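Local coordinates for protein L-lactate dehydrogenase (Trichomonas vaginalis, PDB 4UUL) that probably catalyses the NAD-dependent interconversion of a 2-hydroxy acid such as lactate or malate and its 2-keto acid, at residues B[179-184]-B[191-196]; B[28-33]-B[255-260]; B[281-286]-B[318-323]; B[3-8]-B[79-84]. The protein carries 1 engineered substitution. All coordinates share one frame; numbering follows the deposited sequence.

Contact 1 (B[179-184]-B[191-196]); sequences DIIVWG and VADLTQ
Trp183 and Asp193 meet by their side chains on one face of a beta hairpin, strands 177-183 and 191-193, in the C-terminal domain. The indole NE1 gives its hydrogen to Asp193 OD2 at 2.9 Å. OD2 is met on its anti side, somewhat out of the carboxylate plane but close to the plane of the indole. The carboxylate reaches this edge because its CG is anti to the backbone N (chi1 178°). The syn lone pair of OD2 takes a second bond, 3.0 Å from Gln196 NE2 to Asp193 OD2. The other oxygen, OD1, accepts from both OG1 and backbone N of Thr195, the latter forming an Asx turn. Four donors therefore hold the buried carboxylate and fix its rotation, which probably favours its charged form. Ile181 CG2 lies over one face of the indole, toward the rim, and Ile181 CD1 packs on Gln196 CG at 3.6 Å.

The strands run antiparallel. Ile181 with Asp193 and Trp183 with Val191 are hydrogen-bonded pairs; Val182 with Ala192 lies between them as a non-hydrogen-bonded pair. Ile180 and Leu194 lie side by side, CG1 to CD2 3.8 Å, against helix 156-170. Farther out, Leu309 and Leu313 of helix 307-337 cover the Trp183 and Asp193 side, and Lys304 O takes a bond from Gln196 NE2. The predicted proton acceptor His186 sits in the connection between the strands. Beyond the last strand pair, toward Asp179 and Gln196, one water donates to Asp179 O and Asp193 O and accepts from Gln196 N at 2.8 Å.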
loop_
_atom_site.group_PDB
_atom_site.type_symbol
_atom_site.label_atom_id
_atom_site.label_comp_id
_atom_site.label_asym_id
_atom_site.label_seq_id
_atom_site.Cartn_x
_atom_site.Cartn_y
_atom_site.Cartn_z
ATOM N N ASP B 179 23.349 -11.885 4.758
ATOM C CA ASP B 179 23.832 -11.785 6.141
ATOM C C ASP B 179 24.304 -10.405 6.550
ATOM O O ASP B 179 25.201 -10.280 7.389
ATOM C CB ASP B 179 24.900 -12.844 6.428
ATOM C CG ASP B 179 24.364 -14.235 6.310
ATOM O OD1 ASP B 179 23.175 -14.467 6.609
ATOM O OD2 ASP B 179 25.137 -15.108 5.887
ATOM N N ILE B 180 23.665 -9.366 6.042
ATOM C CA ILE B 180 23.743 -8.029 6.651
ATOM C C ILE B 180 22.861 -8.006 7.899
ATOM O O ILE B 180 21.750 -8.514 7.872
ATOM C CB ILE B 180 23.299 -6.940 5.661
ATOM C CG1 ILE B 180 24.265 -6.888 4.481
ATOM C CG2 ILE B 180 23.166 -5.598 6.371
ATOM C CD1 ILE B 180 23.833 -5.904 3.404
ATOM N N ILE B 181 23.362 -7.423 8.998
ATOM C CA ILE B 181 22.608 -7.430 10.239
ATOM C C ILE B 181 22.610 -6.034 10.842
ATOM O O ILE B 181 23.634 -5.349 10.816
ATOM C CB ILE B 181 23.262 -8.379 11.267
ATOM C CG1 ILE B 181 23.471 -9.771 10.666
ATOM C CG2 ILE B 181 22.450 -8.407 12.569
ATOM C CD1 ILE B 181 24.417 -10.603 11.493
ATOM N N VAL B 182 21.474 -5.646 11.426
ATOM C CA VAL B 182 21.405 -4.422 12.208
ATOM C C VAL B 182 21.241 -4.845 13.668
ATOM O O VAL B 182 20.301 -5.564 13.996
ATOM C CB VAL B 182 20.211 -3.554 11.748
ATOM C CG1 VAL B 182 20.014 -2.505 12.704
ATOM C CG2 VAL B 182 20.494 -3.049 10.354
ATOM N N TRP B 183 22.209 -4.483 14.510
ATOM C CA TRP B 183 22.192 -4.924 15.898
ATOM C C TRP B 183 21.899 -3.749 16.852
ATOM O O TRP B 183 22.314 -2.613 16.586
ATOM C CB TRP B 183 23.558 -5.474 16.346
ATOM C CG TRP B 183 24.226 -6.556 15.577
ATOM C CD1 TRP B 183 24.921 -6.431 14.411
ATOM C CD2 TRP B 183 24.390 -7.915 15.997
ATOM N NE1 TRP B 183 25.504 -7.631 14.076
ATOM C CE2 TRP B 183 25.199 -8.561 15.040
ATOM C CE3 TRP B 183 23.920 -8.651 17.095
ATOM C CZ2 TRP B 183 25.566 -9.893 15.159
ATOM C CZ3 TRP B 183 24.337 -9.969 17.236
ATOM C CH2 TRP B 183 25.129 -10.568 16.267
ATOM N N GLY B 184 21.299 -4.068 17.987
ATOM C CA GLY B 184 21.274 -3.137 19.096
ATOM C C GLY B 184 20.101 -2.203 19.072
ATOM O O GLY B 184 18.949 -2.599 18.828
ATOM N N VAL B 191 24.095 -0.592 15.182
ATOM C CA VAL B 191 25.243 -1.235 14.557
ATOM C C VAL B 191 24.803 -1.818 13.198
ATOM O O VAL B 191 24.101 -2.838 13.157
ATOM C CB VAL B 191 25.809 -2.356 15.447
ATOM C CG1 VAL B 191 27.099 -2.835 14.792
ATOM C CG2 VAL B 191 26.052 -1.875 16.860
ATOM N N ALA B 192 25.209 -1.183 12.103
ATOM C CA ALA B 192 24.932 -1.705 10.752
ATOM C C ALA B 192 26.174 -2.543 10.390
ATOM O O ALA B 192 27.219 -2.025 9.961
ATOM C CB ALA B 192 24.689 -0.550 9.781
ATOM N N ASP B 193 26.060 -3.827 10.621
ATOM C CA ASP B 193 27.170 -4.763 10.549
ATOM C C ASP B 193 27.268 -5.429 9.184
ATOM O O ASP B 193 26.317 -6.111 8.737
ATOM C CB ASP B 193 26.934 -5.827 11.612
ATOM C CG ASP B 193 27.985 -6.939 11.641
ATOM O OD1 ASP B 193 29.123 -6.715 11.197
ATOM O OD2 ASP B 193 27.635 -8.031 12.153
ATOM N N LEU B 194 28.378 -5.196 8.509
ATOM C CA LEU B 194 28.713 -5.834 7.262
ATOM C C LEU B 194 29.739 -6.922 7.414
ATOM O O LEU B 194 30.155 -7.492 6.399
ATOM C CB LEU B 194 29.209 -4.796 6.255
ATOM C CG LEU B 194 28.216 -3.695 5.893
ATOM C CD1 LEU B 194 28.778 -2.764 4.796
ATOM C CD2 LEU B 194 26.802 -4.237 5.530
ATOM N N THR B 195 30.213 -7.177 8.627
ATOM C CA THR B 195 31.347 -8.114 8.814
ATOM C C THR B 195 31.024 -9.585 8.591
ATOM O O THR B 195 31.948 -10.380 8.435
ATOM C CB THR B 195 32.035 -7.942 10.168
ATOM O OG1 THR B 195 31.179 -8.388 11.198
ATOM C CG2 THR B 195 32.422 -6.513 10.402
ATOM N N GLN B 196 29.734 -9.945 8.568
ATOM C CA GLN B 196 29.322 -11.303 8.229
ATOM C C GLN B 196 28.974 -11.430 6.755
ATOM O O GLN B 196 28.871 -12.535 6.239
ATOM C CB GLN B 196 28.062 -11.729 8.968
ATOM C CG GLN B 196 27.830 -11.095 10.337
ATOM C CD GLN B 196 28.834 -11.518 11.391
ATOM O OE1 GLN B 196 29.450 -12.626 11.339
ATOM N NE2 GLN B 196 28.958 -10.684 12.405
HETATM O O HOH W 1 27.259 -8.608 8.120
HETATM O O HOH W 2 27.416 -14.469 4.661
#

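Contact 2 (B[28-33]-B[255-260]); sequences ELYGDR and WLFGTA
The Tyr30 ring carries Leu256 CD1 on one face, 4.0 Å from the ring centroid and offset toward the rim, a CH-pi contact. The Phe257 ring turns its edge to the face of Tyr30 in an offset edge-to-face pair. The ring planes are nearly perpendicular, at 87°, and the centroids are 6.0 Å apart. Leu256 CB covers one face of Phe257. At the edge of the same ring, Phe257 CE2 approaches the carbonyl oxygen Leu29 O at 3.3 Å.

Leu256 is the residue that joins the apolar groups. Its CD1 touches Tyr30 CZ at 3.6 Å and Leu29 CD1 at 3.9 Å, while its CD2 lies 3.7 Å from Tyr30 OH. Leu29 and Tyr30 each cross Leu256 at about a right angle. Phe257 has its CG anti to the carbonyl carbon (chi1 -54°), which brings its CZ near Tyr30 CD1. No hydrogen bond links the two segments; most of the contact is between apolar and aromatic groups.

Tyr30 begins a type II' turn, closed by Arg33 N bonding to Tyr30 O. Gly258, with positive phi, ends the helical run just after Phe257. The contact joins the NAD-binding domain to the C-terminal domain: the loop between helix 15-25 and strand 35-40 lies against the end of helix 242-257. Glu28 adds a salt bridge to Lys253 of that helix. Behind the loop, Tyr30 rests on Ala5 and Val7 of strand 5-10, and on Cys82 of strand 82-85.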
loop_
_atom_site.group_PDB
_atom_site.type_symbol
_atom_site.label_atom_id
_atom_site.label_comp_id
_atom_site.label_asym_id
_atom_site.label_seq_id
_atom_site.Cartn_x
_atom_site.Cartn_y
_atom_site.Cartn_z
ATOM N N GLU B 28 -2.411 -9.633 2.609
ATOM C CA GLU B 28 -0.979 -9.880 2.538
ATOM C C GLU B 28 -0.377 -10.430 3.828
ATOM O O GLU B 28 0.655 -11.086 3.777
ATOM C CB GLU B 28 -0.250 -8.600 2.167
ATOM C CG GLU B 28 1.256 -8.624 2.426
ATOM C CD GLU B 28 1.990 -9.672 1.607
ATOM O OE1 GLU B 28 1.426 -10.169 0.583
ATOM O OE2 GLU B 28 3.153 -9.969 1.990
ATOM N N LEU B 29 -1.006 -10.185 4.965
ATOM C CA LEU B 29 -0.405 -10.586 6.244
ATOM C C LEU B 29 -0.844 -12.006 6.626
ATOM O O LEU B 29 -0.004 -12.841 6.924
ATOM C CB LEU B 29 -0.834 -9.600 7.309
ATOM C CG LEU B 29 -0.290 -9.888 8.707
ATOM C CD1 LEU B 29 1.219 -9.934 8.740
ATOM C CD2 LEU B 29 -0.741 -8.827 9.708
ATOM N N TYR B 30 -2.143 -12.271 6.617
ATOM C CA TYR B 30 -2.727 -13.503 7.156
ATOM C C TYR B 30 -3.181 -14.489 6.069
ATOM O O TYR B 30 -3.857 -15.479 6.352
ATOM C CB TYR B 30 -3.915 -13.145 8.058
ATOM C CG TYR B 30 -3.514 -12.916 9.502
ATOM C CD1 TYR B 30 -3.345 -13.968 10.362
ATOM C CD2 TYR B 30 -3.337 -11.627 9.987
ATOM C CE1 TYR B 30 -3.022 -13.765 11.687
ATOM C CE2 TYR B 30 -2.960 -11.410 11.301
ATOM C CZ TYR B 30 -2.855 -12.491 12.165
ATOM O OH TYR B 30 -2.542 -12.267 13.474
ATOM N N GLY B 31 -2.806 -14.225 4.828
ATOM C CA GLY B 31 -3.090 -15.201 3.794
ATOM C C GLY B 31 -4.578 -15.380 3.539
ATOM O O GLY B 31 -5.287 -14.393 3.378
ATOM N N ASP B 32 -5.045 -16.616 3.493
ATOM C CA ASP B 32 -6.454 -16.851 3.241
ATOM C C ASP B 32 -7.374 -16.477 4.406
ATOM O O ASP B 32 -8.585 -16.437 4.246
ATOM C CB ASP B 32 -6.696 -18.327 2.888
ATOM C CG ASP B 32 -6.107 -18.718 1.553
ATOM O OD1 ASP B 32 -5.706 -17.841 0.777
ATOM O OD2 ASP B 32 -6.043 -19.916 1.285
ATOM N N ARG B 33 -6.811 -16.251 5.582
ATOM C CA ARG B 33 -7.611 -15.973 6.758
ATOM C C ARG B 33 -8.126 -14.531 6.741
ATOM O O ARG B 33 -7.402 -13.624 6.339
ATOM C CB ARG B 33 -6.758 -16.206 7.993
ATOM C CG ARG B 33 -7.520 -16.072 9.288
ATOM C CD ARG B 33 -6.651 -16.484 10.465
ATOM N NE ARG B 33 -7.390 -16.331 11.716
ATOM C CZ ARG B 33 -6.836 -16.346 12.914
ATOM N NH1 ARG B 33 -5.529 -16.510 13.020
ATOM N NH2 ARG B 33 -7.594 -16.165 13.985
ATOM N N TRP B 255 7.094 -13.219 11.859
ATOM C CA TRP B 255 6.810 -13.560 13.253
ATOM C C TRP B 255 5.641 -14.519 13.374
ATOM O O TRP B 255 5.618 -15.410 14.231
ATOM C CB TRP B 255 6.552 -12.279 14.050
ATOM C CG TRP B 255 6.615 -12.406 15.519
ATOM C CD1 TRP B 255 7.006 -13.480 16.263
ATOM C CD2 TRP B 255 6.303 -11.356 16.445
ATOM N NE1 TRP B 255 6.932 -13.150 17.606
ATOM C CE2 TRP B 255 6.547 -11.854 17.737
ATOM C CE3 TRP B 255 5.854 -10.040 16.294
ATOM C CZ2 TRP B 255 6.365 -11.073 18.871
ATOM C CZ3 TRP B 255 5.660 -9.256 17.419
ATOM C CH2 TRP B 255 5.926 -9.782 18.702
ATOM N N LEU B 256 4.634 -14.342 12.525
ATOM C CA LEU B 256 3.440 -15.145 12.606
ATOM C C LEU B 256 3.652 -16.553 12.049
ATOM O O LEU B 256 3.147 -17.507 12.657
ATOM C CB LEU B 256 2.269 -14.471 11.882
ATOM C CG LEU B 256 1.609 -13.291 12.578
ATOM C CD1 LEU B 256 0.721 -12.507 11.621
ATOM C CD2 LEU B 256 0.804 -13.728 13.778
ATOM N N PHE B 257 4.371 -16.679 10.920
ATOM C CA PHE B 257 4.370 -17.912 10.108
ATOM C C PHE B 257 5.736 -18.495 9.816
ATOM O O PHE B 257 5.828 -19.591 9.256
ATOM C CB PHE B 257 3.607 -17.707 8.793
ATOM C CG PHE B 257 2.217 -17.192 9.002
ATOM C CD1 PHE B 257 1.264 -18.001 9.595
ATOM C CD2 PHE B 257 1.873 -15.901 8.648
ATOM C CE1 PHE B 257 0.007 -17.543 9.839
ATOM C CE2 PHE B 257 0.578 -15.445 8.882
ATOM C CZ PHE B 257 -0.333 -16.272 9.469
ATOM N N GLY B 258 6.796 -17.811 10.243
ATOM C CA GLY B 258 8.139 -18.334 10.057
ATOM C C GLY B 258 8.897 -17.714 8.916
ATOM O O GLY B 258 8.316 -17.164 7.986
ATOM N N THR B 259 10.217 -17.748 9.029
ATOM C CA THR B 259 11.099 -17.262 7.978
ATOM C C THR B 259 11.509 -18.380 7.033
ATOM O O THR B 259 11.325 -19.566 7.342
ATOM C CB THR B 259 12.338 -16.615 8.615
ATOM O OG1 THR B 259 12.929 -17.527 9.558
ATOM C CG2 THR B 259 11.972 -15.331 9.306
ATOM N N ALA B 260 12.072 -17.980 5.892
ATOM C CA ALA B 260 12.432 -18.885 4.803
ATOM C C ALA B 260 13.836 -19.442 5.008
ATOM O O ALA B 260 14.598 -18.898 5.771
ATOM C CB ALA B 260 12.363 -18.133 3.482
#

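Contact 3 (B[281-286]-B[318-323])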
loop_
_atom_site.group_PDB
_atom_site.type_symbol
_atom_site.label_atom_id
_atom_site.label_comp_id
_atom_site.label_asym_id
_atom_site.label_seq_id
_atom_site.Cartn_x
_atom_site.Cartn_y
_atom_site.Cartn_z
ATOM N N PRO B 281 20.743 -9.637 29.556
ATOM C CA PRO B 281 19.282 -9.534 29.649
ATOM C C PRO B 281 18.853 -8.240 30.271
ATOM O O PRO B 281 19.582 -7.636 31.067
ATOM C CB PRO B 281 18.903 -10.702 30.541
ATOM C CG PRO B 281 20.064 -11.678 30.410
ATOM C CD PRO B 281 21.275 -10.841 30.255
ATOM N N GLY B 282 17.670 -7.780 29.859
ATOM C CA GLY B 282 17.022 -6.654 30.518
ATOM C C GLY B 282 16.638 -5.498 29.607
ATOM O O GLY B 282 16.025 -4.562 30.098
ATOM N N VAL B 283 17.008 -5.556 28.330
ATOM C CA VAL B 283 16.615 -4.562 27.354
ATOM C C VAL B 283 16.055 -5.304 26.126
ATOM O O VAL B 283 16.085 -6.535 26.073
ATOM C CB VAL B 283 17.757 -3.642 26.953
ATOM C CG1 VAL B 283 18.189 -2.760 28.121
ATOM C CG2 VAL B 283 18.939 -4.421 26.388
ATOM N N VAL B 284 15.572 -4.525 25.163
ATOM C CA VAL B 284 15.119 -5.004 23.857
ATOM C C VAL B 284 16.212 -4.602 22.882
ATOM O O VAL B 284 16.577 -3.423 22.795
ATOM C CB VAL B 284 13.744 -4.427 23.518
ATOM C CG1 VAL B 284 13.356 -4.732 22.055
ATOM C CG2 VAL B 284 12.710 -4.919 24.491
ATOM N N PHE B 285 16.752 -5.581 22.142
ATOM C CA PHE B 285 18.005 -5.417 21.405
ATOM C C PHE B 285 17.822 -6.077 20.038
ATOM O O PHE B 285 17.297 -7.190 19.970
ATOM C CB PHE B 285 19.080 -6.133 22.237
ATOM C CG PHE B 285 20.521 -5.887 21.810
ATOM C CD1 PHE B 285 21.106 -6.575 20.734
ATOM C CD2 PHE B 285 21.315 -5.021 22.542
ATOM C CE1 PHE B 285 22.411 -6.358 20.391
ATOM C CE2 PHE B 285 22.631 -4.816 22.181
ATOM C CZ PHE B 285 23.186 -5.459 21.127
ATOM N N SER B 286 18.218 -5.385 18.958
ATOM C CA SER B 286 18.097 -5.992 17.652
ATOM C C SER B 286 19.179 -7.049 17.436
ATOM O O SER B 286 20.376 -6.803 17.668
ATOM C CB SER B 286 18.174 -4.922 16.555
ATOM O OG SER B 286 17.958 -5.535 15.295
ATOM N N LYS B 318 25.160 -0.658 26.299
ATOM C CA LYS B 318 25.240 0.361 27.352
ATOM C C LYS B 318 24.183 1.456 27.105
ATOM O O LYS B 318 23.479 1.902 28.014
ATOM C CB LYS B 318 26.673 0.949 27.380
ATOM C CG LYS B 318 26.866 2.013 28.429
ATOM C CD LYS B 318 28.363 2.422 28.470
ATOM C CE LYS B 318 28.709 3.512 29.466
ATOM N NZ LYS B 318 28.047 4.758 29.195
ATOM N N ASP B 319 24.046 1.886 25.848
ATOM C CA ASP B 319 23.069 2.903 25.460
ATOM C C ASP B 319 21.654 2.453 25.808
ATOM O O ASP B 319 20.879 3.223 26.404
ATOM C CB ASP B 319 23.200 3.139 23.969
ATOM C CG ASP B 319 22.342 4.191 23.431
ATOM O OD1 ASP B 319 22.130 5.204 24.100
ATOM O OD2 ASP B 319 21.865 4.049 22.265
ATOM N N LEU B 320 21.304 1.208 25.507
ATOM C CA LEU B 320 19.955 0.722 25.822
ATOM C C LEU B 320 19.686 0.677 27.300
ATOM O O LEU B 320 18.591 1.041 27.723
ATOM C CB LEU B 320 19.739 -0.632 25.188
ATOM C CG LEU B 320 19.459 -0.583 23.692
ATOM C CD1 LEU B 320 19.807 -1.926 23.058
ATOM C CD2 LEU B 320 18.031 -0.207 23.445
ATOM N N PHE B 321 20.658 0.251 28.101
ATOM C CA PHE B 321 20.422 0.216 29.531
ATOM C C PHE B 321 20.232 1.644 30.056
ATOM O O PHE B 321 19.447 1.896 30.977
ATOM C CB PHE B 321 21.555 -0.542 30.274
ATOM C CG PHE B 321 21.324 -2.027 30.256
ATOM C CD1 PHE B 321 20.478 -2.636 31.176
ATOM C CD2 PHE B 321 21.882 -2.805 29.255
ATOM C CE1 PHE B 321 20.200 -3.994 31.148
ATOM C CE2 PHE B 321 21.587 -4.163 29.169
ATOM C CZ PHE B 321 20.780 -4.757 30.126
ATOM N N HIS B 322 20.985 2.579 29.516
ATOM C CA HIS B 322 20.829 3.987 29.895
ATOM C C HIS B 322 19.444 4.535 29.519
ATOM O O HIS B 322 18.813 5.220 30.321
ATOM C CB HIS B 322 21.930 4.802 29.263
ATOM C CG HIS B 322 21.899 6.211 29.689
ATOM N ND1 HIS B 322 21.917 6.581 31.015
ATOM C CD2 HIS B 322 21.796 7.354 28.980
ATOM C CE1 HIS B 322 21.822 7.890 31.102
ATOM N NE2 HIS B 322 21.773 8.386 29.884
ATOM N N GLU B 323 18.965 4.249 28.323
ATOM C CA GLU B 323 17.648 4.720 27.948
ATOM C C GLU B 323 16.565 4.161 28.878
ATOM O O GLU B 323 15.612 4.841 29.263
ATOM C CB GLU B 323 17.263 4.368 26.519
ATOM C CG GLU B 323 18.112 5.019 25.441
ATOM C CD GLU B 323 17.458 4.930 24.067
ATOM O OE1 GLU B 323 16.360 4.324 23.926
ATOM O OE2 GLU B 323 18.011 5.482 23.122
#
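This is an apolar strand-to-helix contact inside the C-terminal domain. The start of strand 284-291 and the residues just before it pack on the long C-terminal helix 307-337. Val283 is the central residue. Its CG1 sits almost exactly over the middle of the Phe321 ring, 3.6 Å from the centroid and 1° off the ring normal, a textbook CH-pi contact. With chi1 at -67°, CG1 is anti to the carbonyl carbon and directed at the ring, while CG2 takes the position between the backbone N and the carbonyl carbon and still reaches Phe321 CE2. The preceding helix residue, Leu320, also takes part; its CB lies 3.9 Å from Val283 CG1.

Leu320 reaches farther along the strand. Its CD1 touches Phe285 CD2 at 3.5 Å, and both its methyls approach the carbonyl oxygen of Val284. Phe285 crosses Leu320 at about a right angle. At the other end, Pro281 O lies in the plane of the Phe321 ring at its edge, 3.3 Å from CZ. Gly282 passes close to the same ring, its C 4.2 Å from Phe321 CE1.

Around the contact, Val283 and Phe285 pair by backbone bonds with Val271 and Ile269. Val284 O accepts from Asn133 ND2, and Gly282 O from Lys324 NZ. No hydrogen bond crosses between the two segments. Their hold on each other is therefore mainly dispersion and shape fit; across the contact, the carbonyl oxygens of Pro281 and Val284 meet carbon atoms of the helix side chains.

Contact 4 (B[3-8]-B[79-84]); sequences EAAHVL and DIDCAF
His6 N gives a nearly straight bond to the side chain of Asp81, 2.8 Å to OD2, on the anti lone pair of that oxygen. Asp81 returns the bond by its backbone: Asp81 N donates to His6 O at 2.8 Å. Cys82 N adds a weak bond to the same oxygen. With CG anti to the carbonyl carbon (chi1 -66°), the carboxylate turns back to the edge of strand 5-10, alongside its own backbone N-H. A water donates to both Asp81 OD2 and Ala4 O, and the other oxygen, OD1, forms a salt bridge with Lys120.

Farther along, Leu8 N donates to Cys82 O at 3.0 Å, and Phe84 N to Leu8 O at 2.8 Å. These are the bonds of parallel strands 5-10 and 82-85, neighbours in the six-stranded sheet of the Rossmann-type NAD-binding domain. Val7 pairs with Cys82, and Leu8 with Ala83. On the face that carries Val7, Val7 CG2 meets Cys82 SG at 3.9 Å, while Val7 CG1 lies at the edge of the Phe84 ring, 3.8 Å from CE1. On the other face, Leu8 CB packs on Ile80 CD1 at 3.8 Å and on Ala83 CB.

The His6 imidazole takes its polar partner from strand 35-40, where ND1 is hydrogen-bonded to His38 NE2 and the ring stacks on Tyr36.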
loop_
_atom_site.group_PDB
_atom_site.type_symbol
_atom_site.label_atom_id
_atom_site.label_comp_id
_atom_site.label_asym_id
_atom_site.label_seq_id
_atom_site.Cartn_x
_atom_site.Cartn_y
_atom_site.Cartn_z
ATOM N N GLU B 3 -11.796 -18.273 12.476
ATOM C CA GLU B 3 -12.285 -16.999 12.953
ATOM C C GLU B 3 -11.277 -15.965 12.466
ATOM O O GLU B 3 -10.100 -16.260 12.287
ATOM C CB GLU B 3 -12.366 -16.953 14.482
ATOM C CG GLU B 3 -13.538 -17.754 15.088
ATOM C CD GLU B 3 -13.642 -17.602 16.605
ATOM O OE1 GLU B 3 -14.307 -16.644 17.066
ATOM O OE2 GLU B 3 -13.066 -18.437 17.343
ATOM N N ALA B 4 -11.752 -14.766 12.210
ATOM C CA ALA B 4 -10.894 -13.719 11.714
ATOM C C ALA B 4 -9.829 -13.392 12.763
ATOM O O ALA B 4 -10.080 -13.425 13.960
ATOM C CB ALA B 4 -11.651 -12.487 11.422
ATOM N N ALA B 5 -8.659 -13.019 12.282
ATOM C CA ALA B 5 -7.604 -12.535 13.140
ATOM C C ALA B 5 -7.840 -11.066 13.436
ATOM O O ALA B 5 -8.122 -10.284 12.547
ATOM C CB ALA B 5 -6.264 -12.713 12.422
ATOM N N HIS B 6 -7.695 -10.689 14.706
ATOM C CA HIS B 6 -7.911 -9.331 15.134
ATOM C C HIS B 6 -6.604 -8.579 15.236
ATOM O O HIS B 6 -5.708 -8.951 16.002
ATOM C CB HIS B 6 -8.699 -9.314 16.450
ATOM C CG HIS B 6 -10.148 -9.594 16.248
ATOM N ND1 HIS B 6 -11.143 -8.687 16.536
ATOM C CD2 HIS B 6 -10.774 -10.699 15.765
ATOM C CE1 HIS B 6 -12.323 -9.208 16.200
ATOM N NE2 HIS B 6 -12.120 -10.432 15.748
ATOM N N VAL B 7 -6.479 -7.494 14.478
ATOM C CA VAL B 7 -5.235 -6.760 14.321
ATOM C C VAL B 7 -5.431 -5.326 14.729
ATOM O O VAL B 7 -6.257 -4.628 14.171
ATOM C CB VAL B 7 -4.807 -6.792 12.818
ATOM C CG1 VAL B 7 -3.532 -5.989 12.631
ATOM C CG2 VAL B 7 -4.680 -8.220 12.310
ATOM N N LEU B 8 -4.621 -4.878 15.684
ATOM C CA LEU B 8 -4.641 -3.487 16.132
ATOM C C LEU B 8 -3.570 -2.675 15.392
ATOM O O LEU B 8 -2.428 -3.099 15.253
ATOM C CB LEU B 8 -4.355 -3.410 17.629
ATOM C CG LEU B 8 -4.076 -2.027 18.203
ATOM C CD1 LEU B 8 -5.266 -1.066 18.052
ATOM C CD2 LEU B 8 -3.661 -2.120 19.645
ATOM N N ASP B 79 -9.228 -8.600 22.797
ATOM C CA ASP B 79 -9.074 -9.898 22.155
ATOM C C ASP B 79 -8.262 -9.822 20.865
ATOM O O ASP B 79 -8.448 -10.663 19.962
ATOM C CB ASP B 79 -10.430 -10.582 21.936
ATOM C CG ASP B 79 -11.174 -10.857 23.243
ATOM O OD1 ASP B 79 -10.516 -11.075 24.271
ATOM O OD2 ASP B 79 -12.409 -10.874 23.238
ATOM N N ILE B 80 -7.305 -8.907 20.796
ATOM C CA ILE B 80 -6.448 -8.836 19.623
ATOM C C ILE B 80 -5.441 -9.979 19.552
ATOM O O ILE B 80 -4.948 -10.440 20.581
ATOM C CB ILE B 80 -5.787 -7.456 19.451
ATOM C CG1 ILE B 80 -4.875 -7.122 20.642
ATOM C CG2 ILE B 80 -6.873 -6.398 19.221
ATOM C CD1 ILE B 80 -3.992 -5.944 20.371
ATOM N N ASP B 81 -5.103 -10.383 18.324
ATOM C CA ASP B 81 -4.077 -11.383 18.010
ATOM C C ASP B 81 -2.688 -10.767 17.742
ATOM O O ASP B 81 -1.668 -11.369 18.002
ATOM C CB ASP B 81 -4.492 -12.166 16.772
ATOM C CG ASP B 81 -5.727 -13.009 17.031
ATOM O OD1 ASP B 81 -5.615 -14.025 17.736
ATOM O OD2 ASP B 81 -6.789 -12.641 16.537
ATOM N N CYS B 82 -2.673 -9.571 17.190
ATOM C CA CYS B 82 -1.411 -8.856 16.988
ATOM C C CYS B 82 -1.635 -7.330 16.988
ATOM O O CYS B 82 -2.779 -6.869 16.854
ATOM C CB CYS B 82 -0.614 -9.340 15.764
ATOM S SG CYS B 82 -1.362 -8.919 14.188
ATOM N N ALA B 83 -0.551 -6.574 17.169
ATOM C CA ALA B 83 -0.630 -5.157 17.241
ATOM C C ALA B 83 0.565 -4.530 16.590
ATOM O O ALA B 83 1.714 -4.945 16.765
ATOM C CB ALA B 83 -0.661 -4.702 18.714
ATOM N N PHE B 84 0.285 -3.462 15.841
ATOM C CA PHE B 84 1.289 -2.577 15.256
ATOM C C PHE B 84 1.224 -1.271 16.056
ATOM O O PHE B 84 0.299 -0.461 15.872
ATOM C CB PHE B 84 0.985 -2.333 13.788
ATOM C CG PHE B 84 1.119 -3.557 12.926
ATOM C CD1 PHE B 84 0.068 -4.458 12.777
ATOM C CD2 PHE B 84 2.304 -3.802 12.252
ATOM C CE1 PHE B 84 0.196 -5.559 11.980
ATOM C CE2 PHE B 84 2.402 -4.938 11.427
ATOM C CZ PHE B 84 1.338 -5.794 11.304
HETATM O O HOH W 3 -9.215 -13.814 16.768
#

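Overall arrangement
Contacts 2 and 4 belong together: their centres are about 13 Å apart, and Arg33 NE of contact 2 is hydrogen-bonded to Glu3 O of contact 4 at 2.8 Å. Contacts 1 and 3 form the other pair, about 17 Å between centres, tied where Ser286 OG meets Val182 O at 2.7 Å and Ser286 N meets Gly184 O. Contact 4 lies in the NAD-binding domain, contacts 1 and 3 in the C-terminal domain, and contact 2 spans both. The predicted proton acceptor His186 is about 6 Å from Val182 and about 8 Å from Leu320, between side chains. Phe84 of contact 4 is about 4 Å from Ile128, again between side chains; Ile128 binds NADH in another structure of this protein.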